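Local coordinates for myosin-I heavy chain (Dictyostelium discoideum, PDB 5EJR), which moves along actin as an ATP-driven class VII myosin involved in early phagocytosis and adhesion, the piece here being its second MyTH4-FERM tail tandem, at residues 42-50 against 68-78. Residues are numbered along the deposited sequence; the frame is centred on the assembly and turned at random.
Sequences FYFNKDPIK and FSEIMMWMGDY
Ile49 lies across one face of the Phe68 ring, its CG1 poised 3.9 Å from the ring centroid in a CH-pi contact displaced toward the rim. CD1 follows the same face beyond CG1, while CG2 reaches the far end of the ring at CZ. One turn on, Met72 bends at its last torsion (chi3 60°), which brings the CE methyl within 3.2 Å of the Lys46 carbonyl O; its SD rests against Pro48 CA. The irregular loop 42-50 thus packs along the last two turns of helix 58-75 in the helical MyTH4 domain, where Gln110 and Gln114 also touch Phe68, and it illustrates how a loop can pack on a helix with no direct hydrogen bond between them. Were Phe68 replaced by alanine, Ile49 would probably lose the ring face it packs on. A Schellman motif, with Gly76 as C-prime residue and Asp77 N bonded to Met72 O, ends the helix. Asp77 OD2, hydrogen-bonded to Ser123, meets the Phe44 ring at its edge, 3.4 Å from CE2. The contact slackens at exposed Lys46, whose NZ stays 4.2 Å from Asp77 OD1, too far for a salt bridge; a water spans the pair, accepting from NZ and donating to OD1. At the exposed Pro48, CG merely brushes Tyr78 CE1 at 3.9 Å.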
loop_
_atom_site.group_PDB
_atom_site.type_symbol
_atom_site.label_atom_id
_atom_site.label_comp_id
_atom_site.label_asym_id
_atom_site.label_seq_id
_atom_site.Cartn_x
_atom_site.Cartn_y
_atom_site.Cartn_z
ATOM N N PHE A 42 28.068 -24.461 7.891
ATOM C CA PHE A 42 28.167 -23.057 7.487
ATOM C C PHE A 42 28.468 -22.892 5.991
ATOM O O PHE A 42 28.546 -21.760 5.510
ATOM C CB PHE A 42 29.277 -22.360 8.282
ATOM C CG PHE A 42 29.001 -22.132 9.745
ATOM C CD1 PHE A 42 27.981 -21.277 10.153
ATOM C CD2 PHE A 42 29.804 -22.713 10.717
ATOM C CE1 PHE A 42 27.746 -21.040 11.508
ATOM C CE2 PHE A 42 29.573 -22.470 12.072
ATOM C CZ PHE A 42 28.549 -21.631 12.455
ATOM N N TYR A 43 28.670 -23.999 5.267
ATOM C CA TYR A 43 29.053 -23.937 3.866
ATOM C C TYR A 43 27.933 -24.306 2.915
ATOM O O TYR A 43 27.115 -25.180 3.226
ATOM C CB TYR A 43 30.305 -24.810 3.597
ATOM C CG TYR A 43 31.508 -24.542 4.481
ATOM C CD1 TYR A 43 31.804 -23.254 4.920
ATOM C CD2 TYR A 43 32.405 -25.557 4.798
ATOM C CE1 TYR A 43 32.896 -23.003 5.746
ATOM C CE2 TYR A 43 33.531 -25.310 5.584
ATOM C CZ TYR A 43 33.768 -24.028 6.061
ATOM O OH TYR A 43 34.867 -23.759 6.841
ATOM N N PHE A 44 27.928 -23.654 1.734
ATOM C CA PHE A 44 26.975 -23.879 0.647
ATOM C C PHE A 44 26.947 -25.344 0.198
ATOM O O PHE A 44 27.985 -25.999 0.144
ATOM C CB PHE A 44 27.280 -22.958 -0.563
ATOM C CG PHE A 44 26.469 -23.248 -1.815
ATOM C CD1 PHE A 44 26.894 -24.197 -2.740
ATOM C CD2 PHE A 44 25.248 -22.619 -2.034
ATOM C CE1 PHE A 44 26.110 -24.515 -3.857
ATOM C CE2 PHE A 44 24.475 -22.923 -3.163
ATOM C CZ PHE A 44 24.910 -23.871 -4.064
ATOM N N ASN A 45 25.755 -25.835 -0.140
ATOM C CA ASN A 45 25.526 -27.158 -0.693
ATOM C C ASN A 45 24.364 -27.068 -1.660
ATOM O O ASN A 45 23.378 -26.380 -1.384
ATOM C CB ASN A 45 25.277 -28.211 0.389
ATOM C CG ASN A 45 25.461 -29.623 -0.109
ATOM O OD1 ASN A 45 24.761 -30.096 -1.018
ATOM N ND2 ASN A 45 26.432 -30.319 0.461
ATOM N N LYS A 46 24.493 -27.754 -2.803
ATOM C CA LYS A 46 23.505 -27.769 -3.885
ATOM C C LYS A 46 22.224 -28.534 -3.537
ATOM O O LYS A 46 21.223 -28.376 -4.235
ATOM C CB LYS A 46 24.125 -28.351 -5.180
ATOM C CG LYS A 46 25.281 -27.542 -5.778
ATOM C CD LYS A 46 24.809 -26.475 -6.771
ATOM C CE LYS A 46 25.962 -25.769 -7.442
ATOM N NZ LYS A 46 25.520 -24.550 -8.172
ATOM N N ASP A 47 22.269 -29.390 -2.502
ATOM C CA ASP A 47 21.148 -30.224 -2.069
ATOM C C ASP A 47 20.308 -29.588 -0.960
ATOM O O ASP A 47 20.876 -28.969 -0.054
ATOM C CB ASP A 47 21.647 -31.613 -1.617
ATOM C CG ASP A 47 22.269 -32.463 -2.717
ATOM O OD1 ASP A 47 21.905 -32.264 -3.906
ATOM O OD2 ASP A 47 23.092 -33.350 -2.388
ATOM N N PRO A 48 18.959 -29.768 -0.987
ATOM C CA PRO A 48 18.121 -29.208 0.087
ATOM C C PRO A 48 18.334 -29.943 1.404
ATOM O O PRO A 48 18.336 -31.173 1.408
ATOM C CB PRO A 48 16.685 -29.406 -0.431
ATOM C CG PRO A 48 16.810 -29.834 -1.866
ATOM C CD PRO A 48 18.139 -30.500 -1.975
ATOM N N ILE A 49 18.527 -29.191 2.515
ATOM C CA ILE A 49 18.740 -29.738 3.860
ATOM C C ILE A 49 17.526 -30.582 4.320
ATOM O O ILE A 49 16.372 -30.222 4.057
ATOM C CB ILE A 49 19.178 -28.675 4.912
ATOM C CG1 ILE A 49 18.077 -27.597 5.159
ATOM C CG2 ILE A 49 20.538 -28.059 4.529
ATOM C CD1 ILE A 49 18.240 -26.676 6.383
ATOM N N LYS A 50 17.820 -31.732 4.959
ATOM C CA LYS A 50 16.860 -32.739 5.436
ATOM C C LYS A 50 16.282 -32.440 6.830
ATOM O O LYS A 50 15.296 -33.055 7.237
ATOM C CB LYS A 50 17.495 -34.149 5.380
ATOM C CG LYS A 50 18.698 -34.347 6.314
ATOM C CD LYS A 50 19.274 -35.762 6.248
ATOM C CE LYS A 50 20.341 -36.004 7.296
ATOM N NZ LYS A 50 19.759 -36.262 8.642
ATOM N N PHE A 68 14.223 -23.447 3.559
ATOM C CA PHE A 68 15.504 -23.657 2.901
ATOM C C PHE A 68 15.347 -23.782 1.412
ATOM O O PHE A 68 16.035 -23.069 0.683
ATOM C CB PHE A 68 16.269 -24.851 3.483
ATOM C CG PHE A 68 17.720 -24.837 3.070
ATOM C CD1 PHE A 68 18.646 -24.061 3.753
ATOM C CD2 PHE A 68 18.157 -25.587 1.988
ATOM C CE1 PHE A 68 19.985 -24.043 3.368
ATOM C CE2 PHE A 68 19.492 -25.556 1.593
ATOM C CZ PHE A 68 20.396 -24.795 2.292
ATOM N N SER A 69 14.404 -24.627 0.958
ATOM C CA SER A 69 14.133 -24.800 -0.470
ATOM C C SER A 69 13.676 -23.482 -1.127
ATOM O O SER A 69 13.977 -23.263 -2.295
ATOM C CB SER A 69 13.140 -25.935 -0.720
ATOM O OG SER A 69 11.823 -25.632 -0.298
ATOM N N GLU A 70 13.000 -22.590 -0.359
ATOM C CA GLU A 70 12.552 -21.285 -0.852
ATOM C C GLU A 70 13.745 -20.335 -1.024
ATOM O O GLU A 70 13.817 -19.628 -2.036
ATOM C CB GLU A 70 11.449 -20.696 0.040
ATOM C CG GLU A 70 10.142 -21.461 -0.112
ATOM C CD GLU A 70 8.933 -20.981 0.662
ATOM O OE1 GLU A 70 9.067 -20.056 1.495
ATOM O OE2 GLU A 70 7.845 -21.562 0.451
ATOM N N ILE A 71 14.699 -20.360 -0.063
ATOM C CA ILE A 71 15.948 -19.592 -0.129
ATOM C C ILE A 71 16.698 -20.009 -1.417
ATOM O O ILE A 71 17.093 -19.153 -2.215
ATOM C CB ILE A 71 16.771 -19.767 1.175
ATOM C CG1 ILE A 71 16.077 -19.013 2.329
ATOM C CG2 ILE A 71 18.225 -19.305 0.997
ATOM C CD1 ILE A 71 16.793 -18.986 3.691
ATOM N N MET A 72 16.778 -21.336 -1.658
ATOM C CA MET A 72 17.386 -21.938 -2.847
ATOM C C MET A 72 16.712 -21.470 -4.136
ATOM O O MET A 72 17.395 -21.224 -5.123
ATOM C CB MET A 72 17.371 -23.469 -2.732
ATOM C CG MET A 72 18.329 -24.005 -1.681
ATOM S SD MET A 72 18.503 -25.815 -1.732
ATOM C CE MET A 72 19.124 -26.043 -3.402
ATOM N N MET A 73 15.383 -21.307 -4.115
ATOM C CA MET A 73 14.588 -20.809 -5.239
ATOM C C MET A 73 14.914 -19.348 -5.500
ATOM O O MET A 73 15.004 -18.940 -6.652
ATOM C CB MET A 73 13.094 -20.934 -4.926
ATOM C CG MET A 73 12.568 -22.330 -5.039
ATOM S SD MET A 73 10.968 -22.510 -4.230
ATOM C CE MET A 73 9.959 -22.042 -5.473
ATOM N N TRP A 74 15.069 -18.554 -4.426
ATOM C CA TRP A 74 15.375 -17.127 -4.529
ATOM C C TRP A 74 16.772 -16.923 -5.141
ATOM O O TRP A 74 16.956 -16.084 -6.031
ATOM C CB TRP A 74 15.286 -16.460 -3.151
ATOM C CG TRP A 74 15.898 -15.099 -3.135
ATOM C CD1 TRP A 74 17.104 -14.742 -2.603
ATOM C CD2 TRP A 74 15.379 -13.929 -3.777
ATOM N NE1 TRP A 74 17.343 -13.404 -2.825
ATOM C CE2 TRP A 74 16.312 -12.885 -3.569
ATOM C CE3 TRP A 74 14.200 -13.652 -4.495
ATOM C CZ2 TRP A 74 16.094 -11.583 -4.037
ATOM C CZ3 TRP A 74 13.979 -12.358 -4.947
ATOM C CH2 TRP A 74 14.926 -11.346 -4.731
ATOM N N MET A 75 17.738 -17.725 -4.657
ATOM C CA MET A 75 19.138 -17.731 -5.068
ATOM C C MET A 75 19.378 -18.368 -6.441
ATOM O O MET A 75 20.467 -18.218 -6.988
ATOM C CB MET A 75 19.991 -18.388 -3.984
ATOM C CG MET A 75 20.080 -17.539 -2.740
ATOM S SD MET A 75 20.902 -18.353 -1.363
ATOM C CE MET A 75 22.640 -18.295 -1.961
ATOM N N GLY A 76 18.362 -19.033 -6.995
ATOM C CA GLY A 76 18.431 -19.681 -8.301
ATOM C C GLY A 76 19.148 -21.020 -8.309
ATOM O O GLY A 76 19.711 -21.412 -9.334
ATOM N N ASP A 77 19.128 -21.732 -7.174
ATOM C CA ASP A 77 19.752 -23.047 -6.997
ATOM C C ASP A 77 18.720 -24.185 -6.930
ATOM O O ASP A 77 19.098 -25.351 -6.825
ATOM C CB ASP A 77 20.656 -23.057 -5.753
ATOM C CG ASP A 77 21.789 -22.050 -5.808
ATOM O OD1 ASP A 77 22.505 -22.010 -6.841
ATOM O OD2 ASP A 77 21.976 -21.319 -4.814
ATOM N N TYR A 78 17.426 -23.835 -6.990
ATOM C CA TYR A 78 16.276 -24.741 -6.964
ATOM C C TYR A 78 15.220 -24.119 -7.886
ATOM O O TYR A 78 15.067 -22.894 -7.876
ATOM C CB TYR A 78 15.741 -24.874 -5.533
ATOM C CG TYR A 78 14.807 -26.040 -5.287
ATOM C CD1 TYR A 78 15.291 -27.260 -4.819
ATOM C CD2 TYR A 78 13.428 -25.896 -5.423
ATOM C CE1 TYR A 78 14.430 -28.321 -4.537
ATOM C CE2 TYR A 78 12.557 -26.950 -5.142
ATOM C CZ TYR A 78 13.062 -28.160 -4.693
ATOM O OH TYR A 78 12.208 -29.204 -4.421
HETATM O O HOH W 1 25.300 -21.809 -7.062
#